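Local coordinates for cell division control protein 4 (Saccharomyces cerevisiae, PDB 3V7D) that recognises phosphorylated target proteins, such as the CDK inhibitor SIC1, as the substrate-binding subunit of an SCF ubiquitin ligase, using its WD-repeat propeller, at residues B[270-282]-B[311-323]. The protein carries 1 engineered substitution. Numbering follows the deposited sequence.
Sequences MASVRTVSGHGNI and DRIYSTIYDHERK
S277 and T275 reach from strand 273-279 to the backbone of strand 313-319, where adjacent propeller blades meet, their first strands lying in repeats WD 4 and WD 5. These innermost strands run nearly parallel and their axes approach to 5.6 Å, but each pairs its backbone within its own sheet, and short hydroxyl side chains bridge the two. Y318 N donates to S277 OG at 2.8 Å, nearly straight at 169°; the same bond from T316 N to T275 OG1 is longer, 3.2 Å. Threonine adds a methyl, CG2, which packs on S315 CA and on CG2 of T316, whose own hydroxyl bonds to I326 O within its blade.

Y318 can be followed outward. Its CB lies beside S277 O and OG; with CG anti to the backbone N (chi1 173°), the ring heads toward the hairpin of 279-282. CD2 meets H279 N at the ring edge, CE2 touches I282 CB at 3.6 Å, CZ lies nearest I282 CG2, and OH ends against I282 CB. A flat tyrosine suits this slot: I282 CG2 sits over one face as a CH-pi contact, while H320 CA backs the other.

Beyond it, the flat imidazoles of H279 and H320 can stack fully face to face, centroids 3.5 Å apart and planes 2° from parallel. Were H320 an alanine, the H279 ring would probably lose the stacking partner over one face and be freer to turn. At the other end R274 and Y314 cross obliquely, NE 3.8 Å from CD2; the long arginine reaches a modified side chain of the bound peptide, and the tyrosine ring packs on an apolar one. Side-chain hydroxyls thus replace backbone carbonyls as acceptors between blades, and the arginine-tyrosine end is consistent with recognition of a phosphorylated peptide.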
ATOM      1  N   MET B 270     -13.791  32.462  -3.236  1.00 58.29           N
ATOM      2  CA  MET B 270     -13.730  33.881  -2.905  1.00 58.68           C
ATOM      3  C   MET B 270     -12.387  34.222  -2.278  1.00 57.27           C
ATOM      4  O   MET B 270     -12.148  35.361  -1.879  1.00 60.81           O
ATOM      5  CB  MET B 270     -14.858  34.257  -1.942  1.00 57.50           C
ATOM      6  CG  MET B 270     -16.264  34.139  -2.523  1.00 60.88           C
ATOM      7  SD  MET B 270     -16.644  35.412  -3.748  1.00 96.80           S
ATOM      8  CE  MET B 270     -16.337  34.532  -5.277  1.00 49.79           C
ATOM      9  N   ALA B 271     -11.519  33.222  -2.181  1.00 49.75           N
ATOM     10  CA  ALA B 271     -10.195  33.412  -1.610  1.00 54.71           C
ATOM     11  C   ALA B 271      -9.215  32.422  -2.222  1.00 56.57           C
ATOM     12  O   ALA B 271      -9.606  31.558  -3.013  1.00 57.62           O
ATOM     13  CB  ALA B 271     -10.234  33.266  -0.098  1.00 55.78           C
ATOM     14  N   SER B 272      -7.945  32.561  -1.855  1.00 52.51           N
ATOM     15  CA  SER B 272      -6.867  31.774  -2.442  1.00 52.54           C
ATOM     16  C   SER B 272      -7.173  30.280  -2.476  1.00 48.40           C
ATOM     17  O   SER B 272      -7.716  29.725  -1.520  1.00 44.86           O
ATOM     18  CB  SER B 272      -5.560  32.023  -1.689  1.00 58.54           C
ATOM     19  OG  SER B 272      -4.574  31.077  -2.061  1.00 66.04           O
ATOM     20  N   VAL B 273      -6.847  29.645  -3.597  1.00 49.16           N
ATOM     21  CA  VAL B 273      -6.983  28.201  -3.718  1.00 51.12           C
ATOM     22  C   VAL B 273      -5.730  27.551  -3.153  1.00 46.94           C
ATOM     23  O   VAL B 273      -4.667  27.572  -3.778  1.00 42.18           O
ATOM     24  CB  VAL B 273      -7.196  27.759  -5.173  1.00 50.83           C
ATOM     25  CG1 VAL B 273      -7.298  26.242  -5.248  1.00 45.21           C
ATOM     26  CG2 VAL B 273      -8.452  28.412  -5.742  1.00 52.43           C
ATOM     27  N   ARG B 274      -5.869  26.984  -1.961  1.00 43.82           N
ATOM     28  CA  ARG B 274      -4.736  26.506  -1.181  1.00 46.60           C
ATOM     29  C   ARG B 274      -4.317  25.086  -1.545  1.00 48.98           C
ATOM     30  O   ARG B 274      -3.136  24.750  -1.503  1.00 51.83           O
ATOM     31  CB  ARG B 274      -5.077  26.574   0.309  1.00 46.96           C
ATOM     32  CG  ARG B 274      -3.944  26.176   1.234  1.00 45.00           C
ATOM     33  CD  ARG B 274      -2.709  27.029   0.994  1.00 45.97           C
ATOM     34  NE  ARG B 274      -1.700  26.792   2.018  1.00 46.19           N
ATOM     35  CZ  ARG B 274      -0.809  25.808   1.973  1.00 48.46           C
ATOM     36  NH1 ARG B 274      -0.794  24.971   0.945  1.00 44.40           N
ATOM     37  NH2 ARG B 274       0.073  25.666   2.954  1.00 50.22           N
ATOM     38  N   THR B 275      -5.286  24.252  -1.898  1.00 50.87           N
ATOM     39  CA  THR B 275      -5.007  22.844  -2.138  1.00 46.34           C
ATOM     40  C   THR B 275      -5.870  22.281  -3.261  1.00 44.30           C
ATOM     41  O   THR B 275      -6.987  22.743  -3.491  1.00 46.33           O
ATOM     42  CB  THR B 275      -5.229  22.013  -0.862  1.00 44.32           C
ATOM     43  OG1 THR B 275      -5.095  20.620  -1.167  1.00 45.99           O
ATOM     44  CG2 THR B 275      -6.619  22.275  -0.296  1.00 43.47           C
ATOM     45  N   VAL B 276      -5.344  21.284  -3.958  1.00 39.25           N
ATOM     46  CA  VAL B 276      -6.059  20.671  -5.067  1.00 41.42           C
ATOM     47  C   VAL B 276      -5.713  19.182  -5.168  1.00 45.06           C
ATOM     48  O   VAL B 276      -4.565  18.784  -4.968  1.00 47.86           O
ATOM     49  CB  VAL B 276      -5.752  21.401  -6.391  1.00 47.46           C
ATOM     50  CG1 VAL B 276      -4.270  21.323  -6.713  1.00 46.79           C
ATOM     51  CG2 VAL B 276      -6.575  20.836  -7.529  1.00 47.81           C
ATOM     52  N   SER B 277      -6.716  18.361  -5.457  1.00 42.93           N
ATOM     53  CA  SER B 277      -6.525  16.919  -5.556  1.00 39.29           C
ATOM     54  C   SER B 277      -7.507  16.350  -6.566  1.00 39.81           C
ATOM     55  O   SER B 277      -8.716  16.520  -6.423  1.00 39.36           O
ATOM     56  CB  SER B 277      -6.736  16.262  -4.188  1.00 35.98           C
ATOM     57  OG  SER B 277      -6.707  14.846  -4.280  1.00 39.38           O
ATOM     58  N   GLY B 278      -6.994  15.677  -7.590  1.00 42.78           N
ATOM     59  CA  GLY B 278      -7.858  15.150  -8.631  1.00 46.48           C
ATOM     60  C   GLY B 278      -7.515  13.758  -9.128  1.00 48.16           C
ATOM     61  O   GLY B 278      -6.413  13.256  -8.913  1.00 49.60           O
ATOM     62  N   HIS B 279      -8.481  13.138  -9.797  1.00 48.57           N
ATOM     63  CA  HIS B 279      -8.283  11.859 -10.465  1.00 46.24           C
ATOM     64  C   HIS B 279      -9.319  11.730 -11.574  1.00 51.81           C
ATOM     65  O   HIS B 279     -10.504  11.992 -11.358  1.00 51.08           O
ATOM     66  CB  HIS B 279      -8.422  10.701  -9.480  1.00 48.49           C
ATOM     67  CG  HIS B 279      -8.256   9.352 -10.108  1.00 55.24           C
ATOM     68  ND1 HIS B 279      -7.059   8.668 -10.097  1.00 58.25           N
ATOM     69  CD2 HIS B 279      -9.136   8.563 -10.770  1.00 54.86           C
ATOM     70  CE1 HIS B 279      -7.210   7.513 -10.722  1.00 57.81           C
ATOM     71  NE2 HIS B 279      -8.460   7.425 -11.140  1.00 58.13           N
ATOM     72  N   GLY B 280      -8.875  11.326 -12.761  1.00 52.57           N
ATOM     73  CA  GLY B 280      -9.753  11.284 -13.912  1.00 55.61           C
ATOM     74  C   GLY B 280     -10.303  12.669 -14.197  1.00 54.47           C
ATOM     75  O   GLY B 280      -9.564  13.649 -14.144  1.00 55.68           O
ATOM     76  N   ASN B 281     -11.601  12.756 -14.475  1.00 53.50           N
ATOM     77  CA  ASN B 281     -12.230  14.036 -14.796  1.00 54.91           C
ATOM     78  C   ASN B 281     -12.686  14.811 -13.563  1.00 55.01           C
ATOM     79  O   ASN B 281     -13.199  15.923 -13.678  1.00 59.08           O
ATOM     80  CB  ASN B 281     -13.414  13.840 -15.750  1.00 55.68           C
ATOM     81  CG  ASN B 281     -14.550  13.049 -15.121  1.00 59.87           C
ATOM     82  OD1 ASN B 281     -14.330  12.005 -14.505  1.00 63.36           O
ATOM     83  ND2 ASN B 281     -15.771  13.548 -15.267  1.00 58.69           N
ATOM     84  N   ILE B 282     -12.504  14.221 -12.387  1.00 53.61           N
ATOM     85  CA  ILE B 282     -12.932  14.861 -11.148  1.00 52.35           C
ATOM     86  C   ILE B 282     -11.767  15.493 -10.395  1.00 53.09           C
ATOM     87  O   ILE B 282     -10.758  14.840 -10.126  1.00 50.38           O
ATOM     88  CB  ILE B 282     -13.656  13.874 -10.222  1.00 47.88           C
ATOM     89  CG1 ILE B 282     -14.894  13.315 -10.917  1.00 51.05           C
ATOM     90  CG2 ILE B 282     -14.056  14.565  -8.928  1.00 46.63           C
ATOM     91  CD1 ILE B 282     -15.942  14.367 -11.219  1.00 51.23           C
ATOM     92  N   ASP B 311     -13.371  27.675   9.070  1.00 51.72           N
ATOM     93  CA  ASP B 311     -12.105  28.353   8.810  1.00 52.17           C
ATOM     94  C   ASP B 311     -11.386  27.782   7.585  1.00 52.86           C
ATOM     95  O   ASP B 311     -11.877  26.850   6.946  1.00 52.82           O
ATOM     96  CB  ASP B 311     -11.206  28.312  10.047  1.00 50.04           C
ATOM     97  CG  ASP B 311     -10.392  29.579  10.211  1.00 53.46           C
ATOM     98  OD1 ASP B 311     -10.145  30.256   9.193  1.00 56.31           O
ATOM     99  OD2 ASP B 311     -10.001  29.902  11.352  1.00 53.29           O
ATOM    100  N   ARG B 312     -10.231  28.361   7.264  1.00 53.79           N
ATOM    101  CA  ARG B 312      -9.461  28.021   6.066  1.00 53.25           C
ATOM    102  C   ARG B 312      -9.294  26.521   5.814  1.00 48.21           C
ATOM    103  O   ARG B 312      -9.063  25.750   6.741  1.00 41.87           O
ATOM    104  CB  ARG B 312      -8.067  28.640   6.150  1.00 56.93           C
ATOM    105  CG  ARG B 312      -8.029  30.149   6.187  1.00 62.55           C
ATOM    106  CD  ARG B 312      -6.590  30.620   6.319  1.00 62.26           C
ATOM    107  NE  ARG B 312      -6.430  32.023   5.954  1.00 63.56           N
ATOM    108  CZ  ARG B 312      -5.257  32.642   5.883  1.00 63.02           C
ATOM    109  NH1 ARG B 312      -4.136  31.981   6.150  1.00 57.33           N
ATOM    110  NH2 ARG B 312      -5.203  33.923   5.541  1.00 63.79           N
ATOM    111  N   ILE B 313      -9.408  26.125   4.551  1.00 43.49           N
ATOM    112  CA  ILE B 313      -9.072  24.770   4.149  1.00 39.72           C
ATOM    113  C   ILE B 313      -7.605  24.753   3.734  1.00 40.96           C
ATOM    114  O   ILE B 313      -7.182  25.552   2.899  1.00 44.42           O
ATOM    115  CB  ILE B 313      -9.915  24.291   2.956  1.00 41.13           C
ATOM    116  CG1 ILE B 313     -11.394  24.642   3.146  1.00 41.04           C
ATOM    117  CG2 ILE B 313      -9.710  22.796   2.740  1.00 39.16           C
ATOM    118  CD1 ILE B 313     -12.067  23.900   4.272  1.00 41.71           C
ATOM    119  N   TYR B 314      -6.831  23.847   4.316  1.00 32.98           N
ATOM    120  CA  TYR B 314      -5.401  23.795   4.043  1.00 36.82           C
ATOM    121  C   TYR B 314      -5.003  22.581   3.213  1.00 37.31           C
ATOM    122  O   TYR B 314      -3.977  22.591   2.538  1.00 38.10           O
ATOM    123  CB  TYR B 314      -4.604  23.838   5.347  1.00 36.61           C
ATOM    124  CG  TYR B 314      -4.253  25.240   5.781  1.00 46.00           C
ATOM    125  CD1 TYR B 314      -5.133  25.995   6.544  1.00 47.42           C
ATOM    126  CD2 TYR B 314      -3.045  25.818   5.411  1.00 48.68           C
ATOM    127  CE1 TYR B 314      -4.814  27.282   6.936  1.00 50.04           C
ATOM    128  CE2 TYR B 314      -2.718  27.100   5.799  1.00 50.16           C
ATOM    129  CZ  TYR B 314      -3.603  27.831   6.559  1.00 53.90           C
ATOM    130  OH  TYR B 314      -3.275  29.113   6.942  1.00 57.04           O
ATOM    131  N   SER B 315      -5.825  21.540   3.253  1.00 36.53           N
ATOM    132  CA  SER B 315      -5.493  20.304   2.566  1.00 36.36           C
ATOM    133  C   SER B 315      -6.737  19.521   2.184  1.00 36.68           C
ATOM    134  O   SER B 315      -7.685  19.418   2.966  1.00 34.37           O
ATOM    135  CB  SER B 315      -4.601  19.440   3.460  1.00 33.91           C
ATOM    136  OG  SER B 315      -4.249  18.238   2.808  1.00 35.46           O
ATOM    137  N   THR B 316      -6.729  18.961   0.980  1.00 33.59           N
ATOM    138  CA  THR B 316      -7.793  18.050   0.583  1.00 32.44           C
ATOM    139  C   THR B 316      -7.277  16.849  -0.206  1.00 35.46           C
ATOM    140  O   THR B 316      -6.277  16.928  -0.928  1.00 35.14           O
ATOM    141  CB  THR B 316      -8.897  18.757  -0.225  1.00 34.88           C
ATOM    142  OG1 THR B 316     -10.047  17.906  -0.301  1.00 36.35           O
ATOM    143  CG2 THR B 316      -8.416  19.092  -1.635  1.00 33.80           C
ATOM    144  N   ILE B 317      -7.965  15.729  -0.050  1.00 34.38           N
ATOM    145  CA  ILE B 317      -7.680  14.545  -0.840  1.00 34.05           C
ATOM    146  C   ILE B 317      -8.957  14.065  -1.506  1.00 38.45           C
ATOM    147  O   ILE B 317      -9.998  13.950  -0.859  1.00 41.53           O
ATOM    148  CB  ILE B 317      -7.105  13.412   0.024  1.00 35.97           C
ATOM    149  CG1 ILE B 317      -5.699  13.779   0.512  1.00 34.79           C
ATOM    150  CG2 ILE B 317      -7.073  12.103  -0.759  1.00 36.52           C
ATOM    151  CD1 ILE B 317      -5.029  12.682   1.301  1.00 32.27           C
ATOM    152  N   TYR B 318      -8.884  13.806  -2.805  1.00 38.74           N
ATOM    153  CA  TYR B 318      -9.984  13.153  -3.492  1.00 39.76           C
ATOM    154  C   TYR B 318      -9.784  11.642  -3.430  1.00 39.27           C
ATOM    155  O   TYR B 318      -8.938  11.089  -4.127  1.00 39.30           O
ATOM    156  CB  TYR B 318     -10.085  13.631  -4.945  1.00 37.92           C
ATOM    157  CG  TYR B 318     -11.100  12.876  -5.777  1.00 42.73           C
ATOM    158  CD1 TYR B 318     -12.329  12.504  -5.244  1.00 43.38           C
ATOM    159  CD2 TYR B 318     -10.836  12.550  -7.105  1.00 49.43           C
ATOM    160  CE1 TYR B 318     -13.262  11.816  -6.003  1.00 44.19           C
ATOM    161  CE2 TYR B 318     -11.767  11.866  -7.875  1.00 48.79           C
ATOM    162  CZ  TYR B 318     -12.976  11.501  -7.316  1.00 49.13           C
ATOM    163  OH  TYR B 318     -13.907  10.819  -8.067  1.00 56.39           O
ATOM    164  N   ASP B 319     -10.556  10.985  -2.571  1.00 37.33           N
ATOM    165  CA  ASP B 319     -10.558   9.531  -2.498  1.00 37.87           C
ATOM    166  C   ASP B 319     -11.413   9.005  -3.643  1.00 42.00           C
ATOM    167  O   ASP B 319     -12.620   8.844  -3.492  1.00 39.20           O
ATOM    168  CB  ASP B 319     -11.134   9.070  -1.156  1.00 36.87           C
ATOM    169  CG  ASP B 319     -10.991   7.570  -0.932  1.00 41.71           C
ATOM    170  OD1 ASP B 319     -10.630   6.842  -1.883  1.00 42.36           O
ATOM    171  OD2 ASP B 319     -11.253   7.117   0.202  1.00 40.60           O
ATOM    172  N   HIS B 320     -10.784   8.745  -4.788  1.00 45.12           N
ATOM    173  CA  HIS B 320     -11.515   8.321  -5.980  1.00 50.48           C
ATOM    174  C   HIS B 320     -11.955   6.861  -5.900  1.00 53.79           C
ATOM    175  O   HIS B 320     -12.942   6.470  -6.519  1.00 53.69           O
ATOM    176  CB  HIS B 320     -10.679   8.549  -7.242  1.00 46.94           C
ATOM    177  CG  HIS B 320      -9.378   7.811  -7.242  1.00 51.51           C
ATOM    178  ND1 HIS B 320      -8.246   8.299  -6.627  1.00 56.75           N
ATOM    179  CD2 HIS B 320      -9.030   6.617  -7.777  1.00 57.35           C
ATOM    180  CE1 HIS B 320      -7.256   7.439  -6.783  1.00 57.53           C
ATOM    181  NE2 HIS B 320      -7.705   6.410  -7.479  1.00 58.57           N
ATOM    182  N   GLU B 321     -11.220   6.054  -5.142  1.00 51.94           N
ATOM    183  CA  GLU B 321     -11.588   4.655  -4.975  1.00 49.87           C
ATOM    184  C   GLU B 321     -12.956   4.523  -4.304  1.00 48.61           C
ATOM    185  O   GLU B 321     -13.774   3.699  -4.703  1.00 49.92           O
ATOM    186  CB  GLU B 321     -10.527   3.903  -4.170  1.00 47.56           C
ATOM    187  CG  GLU B 321     -10.828   2.420  -4.016  1.00 59.77           C
ATOM    188  CD  GLU B 321      -9.910   1.731  -3.026  1.00 68.06           C
ATOM    189  OE1 GLU B 321      -8.760   2.190  -2.854  1.00 71.40           O
ATOM    190  OE2 GLU B 321     -10.346   0.732  -2.415  1.00 67.83           O
ATOM    191  N   ARG B 322     -13.201   5.348  -3.292  1.00 44.93           N
ATOM    192  CA  ARG B 322     -14.451   5.279  -2.546  1.00 42.91           C
ATOM    193  C   ARG B 322     -15.421   6.381  -2.952  1.00 47.12           C
ATOM    194  O   ARG B 322     -16.545   6.435  -2.451  1.00 52.69           O
ATOM    195  CB  ARG B 322     -14.175   5.361  -1.045  1.00 39.27           C
ATOM    196  CG  ARG B 322     -13.205   4.311  -0.551  1.00 40.07           C
ATOM    197  CD  ARG B 322     -12.970   4.427   0.945  1.00 38.56           C
ATOM    198  NE  ARG B 322     -12.054   3.395   1.414  1.00 38.01           N
ATOM    199  CZ  ARG B 322     -10.731   3.474   1.317  1.00 37.99           C
ATOM    200  NH1 ARG B 322     -10.165   4.542   0.766  1.00 34.78           N
ATOM    201  NH2 ARG B 322      -9.974   2.483   1.768  1.00 34.81           N
ATOM    202  N   LYS B 323     -14.980   7.243  -3.865  1.00 46.44           N
ATOM    203  CA  LYS B 323     -15.759   8.401  -4.301  1.00 51.67           C
ATOM    204  C   LYS B 323     -16.110   9.298  -3.121  1.00 49.61           C
ATOM    205  O   LYS B 323     -17.283   9.566  -2.849  1.00 49.20           O
ATOM    206  CB  LYS B 323     -17.023   7.975  -5.055  1.00 59.75           C
ATOM    207  CG  LYS B 323     -16.749   7.234  -6.356  1.00 67.77           C
ATOM    208  CD  LYS B 323     -18.008   7.132  -7.205  1.00 77.59           C
ATOM    209  CE  LYS B 323     -18.494   8.507  -7.649  1.00 85.19           C
ATOM    210  NZ  LYS B 323     -17.651   9.091  -8.736  1.00 88.67           N
TER